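Local coordinates for protein putative chorismate mutase (Yersinia pestis biovar Microtus str. 91001, PDB 2GBB) that catalyses the Claisen rearrangement of chorismate to prephenate, as a secreted, all-helical chorismate mutase, at residues Q2-T6 with Q110-E114; K18-Y23 with E85-K91. All blocks are in the same frame, centred on the assembly; numbering follows the deposited sequence.

Contact 1 (Q2-T6 with Q110-E114); sequences QCGQT and QIAEE
Glu114 OE2 accepts two hydrogen bonds, one from the backbone of the N-terminal loop and one from its own helix. Gln5 N reaches Glu114 OE2 at 2.8 Å, on the syn side and 16° out of the carboxylate plane. Gln110 NE2, one turn back on the helix, takes the anti lone pair of Glu114 OE2 at 3.1 Å, with that oxygen close to the Gln110 amide plane. The other oxygen is held as well: Gly4 N donates to Glu114 OE1 at 3.1 Å, arriving from above the carboxylate plane. Three N-H groups thus fix the rotation of a buried carboxylate, which accepts from the successive backbone amides of Gly4 and Gln5 in the loop leading into helix 7-14 and ties that loop to helix 93-117 of the helical bundle. A disulfide from Cys3 to Cys118, the residue just after helix 93-117, joins the loop covalently to the chain at the end of that helix. The Gln110 side chain slides past Thr6 in the opposite direction, its CG 3.7 Å from Thr6 OG1. The bend at chi2 (52°) leaves Gln110 NE2 3.1 Å from Gln2 O. The Thr6 methyl CG2, anti to the backbone N, lies 3.7 Å from Ile111 CG1, and the two side chains cross at about a right angle. Phe150 of helix 140-150 touches both of these residues.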
loop_
_atom_site.group_PDB
_atom_site.type_symbol
_atom_site.label_atom_id
_atom_site.label_comp_id
_atom_site.label_asym_id
_atom_site.label_seq_id
_atom_site.Cartn_x
_atom_site.Cartn_y
_atom_site.Cartn_z
ATOM N N GLN A 2 -35.054 6.133 -7.204
ATOM C CA GLN A 2 -34.837 5.665 -8.575
ATOM C C GLN A 2 -33.524 6.195 -9.204
ATOM O O GLN A 2 -32.728 5.421 -9.729
ATOM C CB GLN A 2 -36.087 5.943 -9.463
ATOM C CG GLN A 2 -36.425 7.443 -9.822
ATOM C CD GLN A 2 -36.721 8.384 -8.618
ATOM O OE1 GLN A 2 -37.018 7.934 -7.508
ATOM N NE2 GLN A 2 -36.649 9.693 -8.856
ATOM N N CYS A 3 -33.289 7.497 -9.125
ATOM C CA CYS A 3 -32.126 8.123 -9.760
ATOM C C CYS A 3 -31.179 8.687 -8.711
ATOM O O CYS A 3 -31.622 9.250 -7.712
ATOM C CB CYS A 3 -32.560 9.245 -10.704
ATOM S SG CYS A 3 -33.958 8.873 -11.777
ATOM N N GLY A 4 -29.878 8.543 -8.955
ATOM C CA GLY A 4 -28.831 8.866 -7.963
ATOM C C GLY A 4 -28.598 7.798 -6.907
ATOM O O GLY A 4 -28.125 8.090 -5.802
ATOM N N GLN A 5 -28.917 6.548 -7.228
ATOM C CA GLN A 5 -28.744 5.472 -6.255
ATOM C C GLN A 5 -27.558 4.493 -6.497
ATOM O O GLN A 5 -27.488 3.447 -5.869
ATOM C CB GLN A 5 -30.068 4.711 -6.061
ATOM C CG GLN A 5 -31.246 5.537 -5.462
ATOM C CD GLN A 5 -30.839 6.526 -4.346
ATOM O OE1 GLN A 5 -30.129 6.181 -3.371
ATOM N NE2 GLN A 5 -31.300 7.765 -4.488
ATOM N N THR A 6 -26.614 4.853 -7.375
ATOM C CA THR A 6 -25.491 3.960 -7.696
ATOM C C THR A 6 -24.353 4.057 -6.682
ATOM O O THR A 6 -23.835 3.042 -6.220
ATOM C CB THR A 6 -24.942 4.196 -9.136
ATOM O OG1 THR A 6 -26.010 4.042 -10.074
ATOM C CG2 THR A 6 -23.858 3.148 -9.482
ATOM N N GLN A 110 -28.340 -1.204 -11.284
ATOM C CA GLN A 110 -28.753 0.145 -10.965
ATOM C C GLN A 110 -28.398 1.163 -12.052
ATOM O O GLN A 110 -29.198 2.078 -12.371
ATOM C CB GLN A 110 -28.141 0.562 -9.629
ATOM C CG GLN A 110 -28.730 1.842 -9.024
ATOM C CD GLN A 110 -30.253 1.816 -8.921
ATOM O OE1 GLN A 110 -30.836 0.845 -8.459
ATOM N NE2 GLN A 110 -30.891 2.891 -9.349
ATOM N N ILE A 111 -27.184 1.062 -12.580
ATOM C CA ILE A 111 -26.777 1.909 -13.706
ATOM C C ILE A 111 -27.674 1.724 -14.949
ATOM O O ILE A 111 -28.071 2.712 -15.588
ATOM C CB ILE A 111 -25.286 1.684 -14.097
ATOM C CG1 ILE A 111 -24.355 2.352 -13.067
ATOM C CG2 ILE A 111 -25.005 2.287 -15.467
ATOM C CD1 ILE A 111 -22.835 1.947 -13.201
ATOM N N ALA A 112 -27.979 0.473 -15.289
ATOM C CA ALA A 112 -28.830 0.176 -16.443
ATOM C C ALA A 112 -30.205 0.811 -16.233
ATOM O O ALA A 112 -30.666 1.574 -17.065
ATOM C CB ALA A 112 -28.973 -1.348 -16.648
ATOM N N GLU A 113 -30.851 0.495 -15.111
ATOM C CA GLU A 113 -32.109 1.143 -14.735
ATOM C C GLU A 113 -32.033 2.689 -14.907
ATOM O O GLU A 113 -32.844 3.299 -15.644
ATOM C CB GLU A 113 -32.495 0.740 -13.301
ATOM C CG GLU A 113 -33.964 1.039 -12.899
ATOM C CD GLU A 113 -34.105 2.252 -11.930
ATOM O OE1 GLU A 113 -33.491 3.311 -12.189
ATOM O OE2 GLU A 113 -34.849 2.143 -10.909
ATOM N N GLU A 114 -31.052 3.320 -14.268
ATOM C CA GLU A 114 -30.952 4.772 -14.307
ATOM C C GLU A 114 -30.796 5.337 -15.704
ATOM O O GLU A 114 -31.373 6.369 -16.040
ATOM C CB GLU A 114 -29.822 5.264 -13.399
ATOM C CG GLU A 114 -30.127 4.964 -11.915
ATOM C CD GLU A 114 -29.378 5.856 -10.943
ATOM O OE1 GLU A 114 -28.896 6.937 -11.356
ATOM O OE2 GLU A 114 -29.268 5.479 -9.760
#

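Contact 2 (K18-Y23 with E85-K91); sequences KDVAGY and EPGWQPK. With SO4 (sulfate ion), chain F.
Helix 17-26 packs here against the loop joining helices 55-82 and 93-117, and Lys18 lies across one face of the Trp88 indole from this loop. The lysine chain is fully extended, CG anti to the backbone N (chi1 -176°), and slides past the tryptophan in the opposite direction. Its CE sits 3.8 Å from the centroid of the Trp88 six-membered ring, a CH-pi contact, while NZ stands almost on the normal of the five-membered ring, 4.1 Å from its centroid, in a cation-pi contact. Lys18 NZ also forms a salt bridge of 2.7 Å to the syn lone pair of Glu85 OE1 and donates to two oxygens of a sulfate ion, the nearer being O2 at 3.0 Å. Glu85 and Trp88 are the ends of a type II beta turn, which brings carboxylate and indole to the same ammonium group; Trp80 NE1 of helix 55-82 is hydrogen-bonded to Glu85 OE2, and the Trp80 ring meets that of Trp88. At the indole edge, Gly22 CA approaches Trp88 CZ3 to 3.9 Å, the absence of a side chain letting loop and helix come close. Further along, Pro90 puts CG 3.7 Å from Gly22 C. Lys91 N donates to Asp19 OD1 at 2.9 Å in a nearly straight bond (169°), coming from above the carboxylate plane.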
loop_
_atom_site.group_PDB
_atom_site.type_symbol
_atom_site.label_atom_id
_atom_site.label_comp_id
_atom_site.label_asym_id
_atom_site.label_seq_id
_atom_site.Cartn_x
_atom_site.Cartn_y
_atom_site.Cartn_z
ATOM N N LYS A 18 -10.965 -3.995 2.993
ATOM C CA LYS A 18 -10.159 -4.222 4.189
ATOM C C LYS A 18 -10.052 -5.723 4.438
ATOM O O LYS A 18 -8.958 -6.196 4.702
ATOM C CB LYS A 18 -10.674 -3.469 5.426
ATOM C CG LYS A 18 -9.730 -3.643 6.657
ATOM C CD LYS A 18 -10.411 -3.201 7.936
ATOM C CE LYS A 18 -9.458 -3.209 9.154
ATOM N NZ LYS A 18 -10.184 -2.489 10.278
ATOM N N ASP A 19 -11.150 -6.475 4.313
ATOM C CA ASP A 19 -11.050 -7.938 4.476
ATOM C C ASP A 19 -10.157 -8.596 3.444
ATOM O O ASP A 19 -9.456 -9.564 3.789
ATOM C CB ASP A 19 -12.403 -8.607 4.366
ATOM C CG ASP A 19 -13.256 -8.372 5.616
ATOM O OD1 ASP A 19 -12.931 -8.921 6.667
ATOM O OD2 ASP A 19 -14.201 -7.596 5.542
ATOM N N VAL A 20 -10.215 -8.114 2.193
ATOM C CA VAL A 20 -9.387 -8.703 1.123
ATOM C C VAL A 20 -7.927 -8.422 1.431
ATOM O O VAL A 20 -7.106 -9.310 1.361
ATOM C CB VAL A 20 -9.782 -8.176 -0.294
ATOM C CG1 VAL A 20 -8.876 -8.797 -1.394
ATOM C CG2 VAL A 20 -11.296 -8.450 -0.619
ATOM N N ALA A 21 -7.622 -7.182 1.854
ATOM C CA ALA A 21 -6.275 -6.768 2.250
ATOM C C ALA A 21 -5.779 -7.642 3.387
ATOM O O ALA A 21 -4.601 -8.045 3.392
ATOM C CB ALA A 21 -6.275 -5.283 2.706
ATOM N N GLY A 22 -6.655 -7.894 4.368
ATOM C CA GLY A 22 -6.281 -8.727 5.537
ATOM C C GLY A 22 -5.997 -10.161 5.149
ATOM O O GLY A 22 -5.041 -10.756 5.656
ATOM N N TYR A 23 -6.836 -10.741 4.285
ATOM C CA TYR A 23 -6.615 -12.088 3.689
ATOM C C TYR A 23 -5.232 -12.162 3.001
ATOM O O TYR A 23 -4.417 -13.106 3.199
ATOM C CB TYR A 23 -7.771 -12.381 2.683
ATOM C CG TYR A 23 -7.382 -13.400 1.633
ATOM C CD1 TYR A 23 -7.378 -14.756 1.941
ATOM C CD2 TYR A 23 -6.944 -12.997 0.347
ATOM C CE1 TYR A 23 -6.976 -15.703 1.030
ATOM C CE2 TYR A 23 -6.511 -13.947 -0.590
ATOM C CZ TYR A 23 -6.570 -15.306 -0.233
ATOM O OH TYR A 23 -6.155 -16.301 -1.081
ATOM N N GLU A 85 -3.406 -4.061 14.213
ATOM C CA GLU A 85 -4.821 -4.528 14.453
ATOM C C GLU A 85 -5.073 -6.012 14.876
ATOM O O GLU A 85 -5.853 -6.715 14.220
ATOM C CB GLU A 85 -5.671 -4.244 13.213
ATOM C CG GLU A 85 -6.189 -2.863 13.159
ATOM C CD GLU A 85 -7.208 -2.662 12.053
ATOM O OE1 GLU A 85 -8.418 -2.874 12.319
ATOM O OE2 GLU A 85 -6.794 -2.265 10.931
ATOM N N PRO A 86 -4.449 -6.489 15.983
ATOM C CA PRO A 86 -4.617 -7.912 16.331
ATOM C C PRO A 86 -6.057 -8.169 16.815
ATOM O O PRO A 86 -6.705 -7.263 17.337
ATOM C CB PRO A 86 -3.606 -8.128 17.484
ATOM C CG PRO A 86 -2.729 -6.916 17.493
ATOM C CD PRO A 86 -3.617 -5.795 16.980
ATOM N N GLY A 87 -6.582 -9.367 16.617
ATOM C CA GLY A 87 -8.032 -9.542 16.907
ATOM C C GLY A 87 -9.043 -8.615 16.197
ATOM O O GLY A 87 -10.203 -8.523 16.629
ATOM N N TRP A 88 -8.611 -7.886 15.149
ATOM C CA TRP A 88 -9.486 -7.714 13.982
ATOM C C TRP A 88 -9.046 -8.836 13.079
ATOM O O TRP A 88 -7.863 -9.009 12.834
ATOM C CB TRP A 88 -9.334 -6.387 13.228
ATOM C CG TRP A 88 -10.072 -6.430 11.870
ATOM C CD1 TRP A 88 -11.394 -6.202 11.668
ATOM C CD2 TRP A 88 -9.521 -6.749 10.570
ATOM N NE1 TRP A 88 -11.713 -6.346 10.331
ATOM C CE2 TRP A 88 -10.582 -6.685 9.638
ATOM C CE3 TRP A 88 -8.239 -7.092 10.110
ATOM C CZ2 TRP A 88 -10.402 -6.926 8.264
ATOM C CZ3 TRP A 88 -8.060 -7.333 8.735
ATOM C CH2 TRP A 88 -9.140 -7.258 7.835
ATOM N N GLN A 89 -9.994 -9.619 12.598
ATOM C CA GLN A 89 -9.677 -10.729 11.720
ATOM C C GLN A 89 -10.495 -10.627 10.421
ATOM O O GLN A 89 -11.662 -10.249 10.437
ATOM C CB GLN A 89 -9.997 -12.042 12.452
ATOM C CG GLN A 89 -10.839 -13.087 11.664
ATOM C CD GLN A 89 -10.081 -14.371 11.331
ATOM O OE1 GLN A 89 -9.803 -15.194 12.211
ATOM N NE2 GLN A 89 -9.768 -14.558 10.052
ATOM N N PRO A 90 -9.849 -10.870 9.273
ATOM C CA PRO A 90 -10.593 -10.840 8.030
ATOM C C PRO A 90 -11.624 -11.977 7.935
ATOM O O PRO A 90 -11.400 -13.070 8.436
ATOM C CB PRO A 90 -9.505 -10.982 6.968
ATOM C CG PRO A 90 -8.361 -11.593 7.655
ATOM C CD PRO A 90 -8.418 -11.117 9.063
ATOM N N LYS A 91 -12.752 -11.691 7.322
ATOM C CA LYS A 91 -13.744 -12.714 6.995
ATOM C C LYS A 91 -13.203 -13.734 5.973
ATOM O O LYS A 91 -12.256 -13.429 5.252
ATOM C CB LYS A 91 -15.027 -12.020 6.494
ATOM C CG LYS A 91 -15.812 -11.366 7.660
ATOM C CD LYS A 91 -17.001 -10.528 7.151
ATOM C CE LYS A 91 -17.422 -9.446 8.187
ATOM N NZ LYS A 91 -18.535 -8.568 7.616
HETATM S S SO4 F . -10.903 0.957 9.966
HETATM O O1 SO4 F . -9.921 0.346 9.092
HETATM O O2 SO4 F . -11.891 -0.051 10.321
HETATM O O3 SO4 F . -10.235 1.453 11.169
HETATM O O4 SO4 F . -11.550 2.083 9.304
#

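How the contacts relate
Contact 1 and contact 2 lie on opposite sides of the chain's centre, 31 Å apart between centres and about 17 Å between nearest atoms. Contact 2 is nested along the chain inside the loop closed by contact 1. Helix 93-117 relates them: contact 1 uses its C-terminal part, and the loop of contact 2 leads into its start. Contact 2 is the nearer to probable substrate-binding residues, the Tyr23 side chain being about 5 Å from that of Arg97, while Lys24 is the next residue in the chain; in contact 1, Thr6 is about 10 Å from Arg13, side chain to side chain. The sulfate at Lys18 probably came from the crystallisation liquor.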